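Local coordinates for 5-formaminoimidazole-4-carboxamide-1-(beta)-D-ribofuranosyl 5'-monophosphate synthetase (Methanocaldococcus jannaschii, PDB 2R7M), which catalyses the ATP- and formate-dependent formylation of AICAR to FAICAR, a folate-independent step of purine biosynthesis, at residues A[204-209]-A[297-302]; A[231-236]-A[251-256]. All coordinates share one frame; numbering follows the deposited sequence.

How the contacts relate
Contact 1 opens the longer loop: the chain enters strand 205-214 at 204-209, and that loop closes only when the end of strand 292-300 lies against it at 297-302. Contact 2 is nested inside. After strand 219-230 the chain turns a corner at 231, forms helix 233-236, and is met at 251-256 by the start of strand 253-263. Both contacts belong to one antiparallel sheet of the ATP-grasp region: contact 1 pairs two inner strands, contact 2 closes the excursion that leads to an outermost strand. Within a chain their centres lie about 17 Å apart without touching; across subunits, Thr205 and Cys300 of one chain bond to Thr256 and Ser231 of another.

Contact 1: A[204-209]-A[297-302]; sequences GTNFCI and QSLCNE. With AMP (adenosine monophosphate), chain E.
Thr205 and Phe207 pair with Cys300 and Ser298 as antiparallel hydrogen-bonded pairs, the strand axes running at 150° and 4.6 Å apart. The shortest of the four main-chain bonds is Cys300 N to Thr205 O, 2.8 Å. Side chains reinforce this ladder at both carbonyls of the Phe207-Ser298 pair. Ser298 OG, set between its own N and carbonyl carbon (chi1 55°), gives its proton to Phe207 O at 2.9 Å, lying in the carbonyl plane while Ser298 N comes from above it. Asn206 ND2 reaches Ser298 O at 2.9 Å, with the acceptor in its amide plane, and joins Phe207 N there. Each oxygen is thus gripped twice, and Asn206 OD1 is taken by the backbone N of Arg228, which fixes the flip of the amide.

Side chains also pack on both faces. Beside Thr205 and Ser298, the ring of Phe207 meets Cys300 CB with its CE2 edge, 3.9 Å away. On the opposite face Leu299 spreads its methyls: CD2 lies 4.0 Å from Asn206 CB, and CD1 sits 3.7 Å from C2 of the AMP in the ATP site, lining the adenine pocket with Val202.

Strand 219-230 flanks 205-209, and strand 306-312 flanks 297-300, bringing Gln297, a predicted magnesium ligand, beside Glu310. Phe207 packs on strand 253-263, while Thr205 OG1 bonds to Thr256 of a neighbouring subunit.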
loop_
_atom_site.group_PDB
_atom_site.type_symbol
_atom_site.label_atom_id
_atom_site.label_comp_id
_atom_site.label_asym_id
_atom_site.label_seq_id
_atom_site.Cartn_x
_atom_site.Cartn_y
_atom_site.Cartn_z
ATOM N N GLY A 204 -29.045 -22.210 -17.076
ATOM C CA GLY A 204 -28.294 -22.060 -15.842
ATOM C C GLY A 204 -27.554 -20.746 -15.713
ATOM O O GLY A 204 -27.729 -19.828 -16.512
ATOM N N THR A 205 -26.721 -20.661 -14.686
ATOM C CA THR A 205 -25.967 -19.456 -14.423
ATOM C C THR A 205 -24.572 -19.488 -15.100
ATOM O O THR A 205 -23.845 -20.469 -15.003
ATOM C CB THR A 205 -25.890 -19.206 -12.910
ATOM O OG1 THR A 205 -25.698 -20.446 -12.230
ATOM C CG2 THR A 205 -27.179 -18.588 -12.402
ATOM N N ASN A 206 -24.243 -18.417 -15.814
ATOM C CA ASN A 206 -22.963 -18.256 -16.490
ATOM C C ASN A 206 -21.780 -17.929 -15.580
ATOM O O ASN A 206 -21.760 -16.893 -14.899
ATOM C CB ASN A 206 -23.076 -17.143 -17.542
ATOM C CG ASN A 206 -21.828 -17.029 -18.420
ATOM O OD1 ASN A 206 -21.499 -15.946 -18.889
ATOM N ND2 ASN A 206 -21.136 -18.144 -18.636
ATOM N N PHE A 207 -20.795 -18.820 -15.588
ATOM C CA PHE A 207 -19.485 -18.543 -15.007
ATOM C C PHE A 207 -18.414 -18.736 -16.066
ATOM O O PHE A 207 -18.184 -19.846 -16.524
ATOM C CB PHE A 207 -19.211 -19.468 -13.825
ATOM C CG PHE A 207 -20.196 -19.306 -12.700
ATOM C CD1 PHE A 207 -19.962 -18.395 -11.687
ATOM C CD2 PHE A 207 -21.366 -20.057 -12.665
ATOM C CE1 PHE A 207 -20.875 -18.224 -10.651
ATOM C CE2 PHE A 207 -22.279 -19.888 -11.636
ATOM C CZ PHE A 207 -22.030 -18.970 -10.630
ATOM N N CYS A 208 -17.782 -17.646 -16.488
ATOM C CA CYS A 208 -16.593 -17.772 -17.304
ATOM C C CYS A 208 -15.391 -17.783 -16.360
ATOM O O CYS A 208 -15.047 -16.777 -15.754
ATOM C CB CYS A 208 -16.505 -16.661 -18.340
ATOM S SG CYS A 208 -18.036 -16.450 -19.308
ATOM N N ILE A 209 -14.779 -18.948 -16.221
ATOM C CA ILE A 209 -13.759 -19.155 -15.214
ATOM C C ILE A 209 -12.377 -18.974 -15.816
ATOM O O ILE A 209 -12.008 -19.629 -16.781
ATOM C CB ILE A 209 -13.934 -20.510 -14.530
ATOM C CG1 ILE A 209 -15.345 -20.578 -13.932
ATOM C CG2 ILE A 209 -12.916 -20.693 -13.420
ATOM C CD1 ILE A 209 -15.866 -21.973 -13.739
ATOM N N GLN A 297 -15.730 -21.390 -20.259
ATOM C CA GLN A 297 -17.004 -20.664 -20.246
ATOM C C GLN A 297 -18.142 -21.655 -20.043
ATOM O O GLN A 297 -18.487 -22.424 -20.936
ATOM C CB GLN A 297 -17.172 -19.888 -21.540
ATOM C CG GLN A 297 -15.990 -18.981 -21.800
ATOM C CD GLN A 297 -15.743 -18.752 -23.263
ATOM O OE1 GLN A 297 -14.644 -19.002 -23.763
ATOM N NE2 GLN A 297 -16.761 -18.268 -23.966
ATOM N N SER A 298 -18.708 -21.645 -18.849
ATOM C CA SER A 298 -19.637 -22.682 -18.447
ATOM C C SER A 298 -21.002 -22.153 -18.001
ATOM O O SER A 298 -21.215 -20.946 -17.853
ATOM C CB SER A 298 -19.006 -23.524 -17.338
ATOM O OG SER A 298 -18.596 -22.697 -16.266
ATOM N N LEU A 299 -21.934 -23.077 -17.812
ATOM C CA LEU A 299 -23.239 -22.746 -17.284
ATOM C C LEU A 299 -23.497 -23.726 -16.166
ATOM O O LEU A 299 -23.231 -24.910 -16.308
ATOM C CB LEU A 299 -24.312 -22.852 -18.374
ATOM C CG LEU A 299 -24.284 -21.740 -19.432
ATOM C CD1 LEU A 299 -24.917 -22.178 -20.760
ATOM C CD2 LEU A 299 -24.924 -20.456 -18.898
ATOM N N CYS A 300 -23.973 -23.225 -15.036
ATOM C CA CYS A 300 -24.223 -24.079 -13.889
ATOM C C CYS A 300 -25.708 -24.417 -13.841
ATOM O O CYS A 300 -26.546 -23.536 -13.663
ATOM C CB CYS A 300 -23.770 -23.398 -12.585
ATOM S SG CYS A 300 -23.913 -24.433 -11.128
ATOM N N ASN A 301 -26.033 -25.692 -14.017
ATOM C CA ASN A 301 -27.419 -26.107 -13.960
ATOM C C ASN A 301 -27.895 -26.268 -12.526
ATOM O O ASN A 301 -27.117 -26.107 -11.580
ATOM C CB ASN A 301 -27.678 -27.358 -14.802
ATOM C CG ASN A 301 -26.948 -28.583 -14.297
ATOM O OD1 ASN A 301 -26.683 -28.727 -13.106
ATOM N ND2 ASN A 301 -26.655 -29.497 -15.206
ATOM N N GLU A 302 -29.182 -26.554 -12.373
ATOM C CA GLU A 302 -29.788 -26.665 -11.057
ATOM C C GLU A 302 -29.233 -27.837 -10.243
ATOM O O GLU A 302 -29.434 -27.906 -9.031
ATOM C CB GLU A 302 -31.311 -26.756 -11.178
ATOM C CG GLU A 302 -31.794 -27.825 -12.140
ATOM C CD GLU A 302 -33.308 -27.963 -12.160
ATOM O OE1 GLU A 302 -34.013 -26.962 -11.913
ATOM O OE2 GLU A 302 -33.794 -29.077 -12.431
HETATM P P AMP E . -20.624 -18.872 -28.104
HETATM O O1P AMP E . -19.495 -18.382 -27.229
HETATM O O2P AMP E . -20.776 -18.156 -29.416
HETATM O O3P AMP E . -20.728 -20.377 -28.128
HETATM O "O5'" AMP E . -21.980 -18.471 -27.344
HETATM C "C5'" AMP E . -22.509 -17.155 -27.400
HETATM C "C4'" AMP E . -23.476 -17.066 -26.235
HETATM O "O4'" AMP E . -24.592 -17.940 -26.458
HETATM C "C3'" AMP E . -22.837 -17.562 -24.943
HETATM O "O3'" AMP E . -22.092 -16.555 -24.246
HETATM C "C2'" AMP E . -24.034 -18.051 -24.154
HETATM O "O2'" AMP E . -24.603 -16.978 -23.401
HETATM C "C1'" AMP E . -25.010 -18.531 -25.229
HETATM N N9 AMP E . -24.836 -19.995 -25.328
HETATM C C8 AMP E . -23.834 -20.611 -25.986
HETATM N N7 AMP E . -23.921 -21.957 -25.864
HETATM C C5 AMP E . -25.016 -22.217 -25.120
HETATM C C6 AMP E . -25.703 -23.433 -24.636
HETATM N N6 AMP E . -25.214 -24.665 -24.912
HETATM N N1 AMP E . -26.808 -23.268 -23.881
HETATM C C2 AMP E . -27.293 -22.044 -23.582
HETATM N N3 AMP E . -26.727 -20.898 -23.997
HETATM C C4 AMP E . -25.604 -20.919 -24.751
#

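Contact 2: A[231-236]-A[251-256]; sequences SNIDGL and PSYVIT. With AMP (adenosine monophosphate), chain F.
Ile233 lies across the ring of Tyr253 and runs on to Pro251. Its CB stands over one face of the ring, 4.3 Å from the centroid and 22° off the normal, a CH-pi contact displaced toward the rim; the same atom also lies beside Ser252 O. From there the chain forks. The CG2 branch drops to Tyr253 CD1 at 3.7 Å. CG1 points away from the backbone N (chi1 -176°) and passes Tyr253 CE1 at 3.8 Å, which carries the tip, CD1, past the phenol end to Pro251 CB, 3.8 Å away. Leu236 CD2 touches that same CB, so helix 233-236 seats two aliphatic side chains on the proline.

The polar half is a reciprocal pair between Asn232 and Ser252. Asn232 N donates to Ser252 OG at 2.9 Å, and Ser252 N returns a bond to Asn232 OD1, also 2.9 Å, arriving 54° out of the amide plane. The other end of that amide is held by Asn250 O, accepting from ND2. With an alanine in place of Asn232, Ser252 N and Asn250 O would probably lose these mates, leaving the chain at 250-252 less firmly tied to the corner. The peptide before Asn232 is cis; just ahead of it, Ser231 and Val254 form an antiparallel hydrogen-bonded pair, with Ser231 N to Val254 O at 2.8 Å and nearly straight.

Ile255, beyond the pair, packs against an AMP that Asn258 also binds, consistent with the AICAR site, while Tyr253 touches another AMP and lies near Tyr166 of the ATP site. Ser231 OG and Ser252 OG bond to Cys300 and Glu302 of a neighbouring subunit. The Ser231-Val254 pair extends the ladder of strands 219-230 and 253-263 to the corner at 231, where helix 233-236 leaves the sheet.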
loop_
_atom_site.group_PDB
_atom_site.type_symbol
_atom_site.label_atom_id
_atom_site.label_comp_id
_atom_site.label_asym_id
_atom_site.label_seq_id
_atom_site.Cartn_x
_atom_site.Cartn_y
_atom_site.Cartn_z
ATOM N N SER A 231 -25.594 -8.480 -26.308
ATOM C CA SER A 231 -26.656 -7.744 -26.982
ATOM C C SER A 231 -27.001 -8.514 -28.266
ATOM O O SER A 231 -26.103 -8.997 -28.938
ATOM C CB SER A 231 -26.175 -6.323 -27.294
ATOM O OG SER A 231 -27.249 -5.441 -27.587
ATOM N N ASN A 232 -28.281 -8.616 -28.624
ATOM C CA ASN A 232 -29.365 -7.891 -27.960
ATOM C C ASN A 232 -30.001 -8.647 -26.803
ATOM O O ASN A 232 -30.857 -8.111 -26.110
ATOM C CB ASN A 232 -30.436 -7.455 -28.981
ATOM C CG ASN A 232 -31.363 -8.608 -29.435
ATOM O OD1 ASN A 232 -31.241 -9.758 -29.005
ATOM N ND2 ASN A 232 -32.299 -8.280 -30.319
ATOM N N ILE A 233 -29.548 -9.874 -26.570
ATOM C CA ILE A 233 -30.266 -10.790 -25.690
ATOM C C ILE A 233 -30.512 -10.290 -24.268
ATOM O O ILE A 233 -31.613 -10.463 -23.729
ATOM C CB ILE A 233 -29.633 -12.215 -25.666
ATOM C CG1 ILE A 233 -30.486 -13.168 -24.812
ATOM C CG2 ILE A 233 -28.184 -12.172 -25.185
ATOM C CD1 ILE A 233 -31.909 -13.341 -25.332
ATOM N N ASP A 234 -29.504 -9.667 -23.660
ATOM C CA ASP A 234 -29.633 -9.226 -22.279
ATOM C C ASP A 234 -30.491 -7.955 -22.188
ATOM O O ASP A 234 -30.989 -7.597 -21.119
ATOM C CB ASP A 234 -28.261 -9.090 -21.605
ATOM C CG ASP A 234 -27.651 -10.441 -21.255
ATOM O OD1 ASP A 234 -28.386 -11.302 -20.731
ATOM O OD2 ASP A 234 -26.445 -10.659 -21.510
ATOM N N GLY A 235 -30.683 -7.305 -23.328
ATOM C CA GLY A 235 -31.679 -6.243 -23.469
ATOM C C GLY A 235 -33.060 -6.773 -23.856
ATOM O O GLY A 235 -34.078 -6.233 -23.423
ATOM N N LEU A 236 -33.095 -7.835 -24.664
ATOM C CA LEU A 236 -34.354 -8.489 -25.039
ATOM C C LEU A 236 -35.108 -9.053 -23.825
ATOM O O LEU A 236 -36.309 -8.850 -23.677
ATOM C CB LEU A 236 -34.107 -9.594 -26.079
ATOM C CG LEU A 236 -35.323 -10.403 -26.553
ATOM C CD1 LEU A 236 -36.458 -9.461 -26.906
ATOM C CD2 LEU A 236 -34.971 -11.291 -27.749
ATOM N N PRO A 251 -33.410 -12.882 -30.897
ATOM C CA PRO A 251 -32.252 -12.691 -30.036
ATOM C C PRO A 251 -30.937 -12.761 -30.803
ATOM O O PRO A 251 -30.783 -13.573 -31.710
ATOM C CB PRO A 251 -32.348 -13.855 -29.048
ATOM C CG PRO A 251 -33.096 -14.910 -29.780
ATOM C CD PRO A 251 -34.061 -14.187 -30.678
ATOM N N SER A 252 -30.006 -11.887 -30.448
ATOM C CA SER A 252 -28.625 -12.037 -30.878
ATOM C C SER A 252 -27.746 -12.155 -29.633
ATOM O O SER A 252 -28.195 -11.875 -28.523
ATOM C CB SER A 252 -28.198 -10.874 -31.768
ATOM O OG SER A 252 -28.737 -9.659 -31.295
ATOM N N TYR A 253 -26.508 -12.592 -29.814
ATOM C CA TYR A 253 -25.639 -12.902 -28.682
ATOM C C TYR A 253 -24.268 -12.265 -28.844
ATOM O O TYR A 253 -23.238 -12.927 -28.709
ATOM C CB TYR A 253 -25.523 -14.421 -28.518
ATOM C CG TYR A 253 -26.828 -15.061 -28.100
ATOM C CD1 TYR A 253 -27.093 -15.334 -26.761
ATOM C CD2 TYR A 253 -27.813 -15.370 -29.047
ATOM C CE1 TYR A 253 -28.292 -15.912 -26.372
ATOM C CE2 TYR A 253 -29.022 -15.939 -28.667
ATOM C CZ TYR A 253 -29.252 -16.210 -27.335
ATOM O OH TYR A 253 -30.444 -16.771 -26.959
ATOM N N VAL A 254 -24.266 -10.974 -29.144
ATOM C CA VAL A 254 -23.036 -10.244 -29.408
ATOM C C VAL A 254 -22.407 -9.760 -28.099
ATOM O O VAL A 254 -23.014 -8.975 -27.366
ATOM C CB VAL A 254 -23.291 -9.043 -30.331
ATOM C CG1 VAL A 254 -21.969 -8.335 -30.682
ATOM C CG2 VAL A 254 -24.020 -9.491 -31.597
ATOM N N ILE A 255 -21.195 -10.233 -27.808
ATOM C CA ILE A 255 -20.484 -9.808 -26.602
ATOM C C ILE A 255 -20.284 -8.297 -26.586
ATOM O O ILE A 255 -19.721 -7.724 -27.521
ATOM C CB ILE A 255 -19.115 -10.533 -26.416
ATOM C CG1 ILE A 255 -18.594 -10.307 -24.997
ATOM C CG2 ILE A 255 -18.090 -10.057 -27.426
ATOM C CD1 ILE A 255 -19.469 -10.943 -23.937
ATOM N N THR A 256 -20.771 -7.649 -25.531
ATOM C CA THR A 256 -20.594 -6.207 -25.400
ATOM C C THR A 256 -19.839 -5.845 -24.125
ATOM O O THR A 256 -19.402 -4.713 -23.961
ATOM C CB THR A 256 -21.942 -5.441 -25.400
ATOM O OG1 THR A 256 -22.685 -5.744 -24.209
ATOM C CG2 THR A 256 -22.763 -5.787 -26.622
HETATM P P AMP F . -12.905 -7.887 -30.846
HETATM O O1P AMP F . -14.013 -8.172 -31.838
HETATM O O2P AMP F . -11.597 -7.497 -31.499
HETATM O O3P AMP F . -13.302 -6.980 -29.707
HETATM O "O5'" AMP F . -12.610 -9.288 -30.105
HETATM C "C5'" AMP F . -12.253 -10.469 -30.817
HETATM C "C4'" AMP F . -13.020 -11.675 -30.259
HETATM O "O4'" AMP F . -12.694 -11.934 -28.885
HETATM C "C3'" AMP F . -14.537 -11.507 -30.314
HETATM O "O3'" AMP F . -15.063 -12.147 -31.472
HETATM C "C2'" AMP F . -15.062 -12.165 -29.054
HETATM O "O2'" AMP F . -15.476 -13.514 -29.287
HETATM C "C1'" AMP F . -13.874 -12.206 -28.114
HETATM N N9 AMP F . -14.064 -11.156 -27.080
HETATM C C8 AMP F . -13.669 -9.879 -27.199
HETATM N N7 AMP F . -13.979 -9.175 -26.090
HETATM C C5 AMP F . -14.587 -10.012 -25.233
HETATM C C6 AMP F . -15.166 -9.899 -23.876
HETATM N N6 AMP F . -15.152 -8.709 -23.217
HETATM N N1 AMP F . -15.718 -11.015 -23.338
HETATM C C2 AMP F . -15.734 -12.186 -23.997
HETATM N N3 AMP F . -15.230 -12.355 -25.230
HETATM C C4 AMP F . -14.650 -11.320 -25.890
#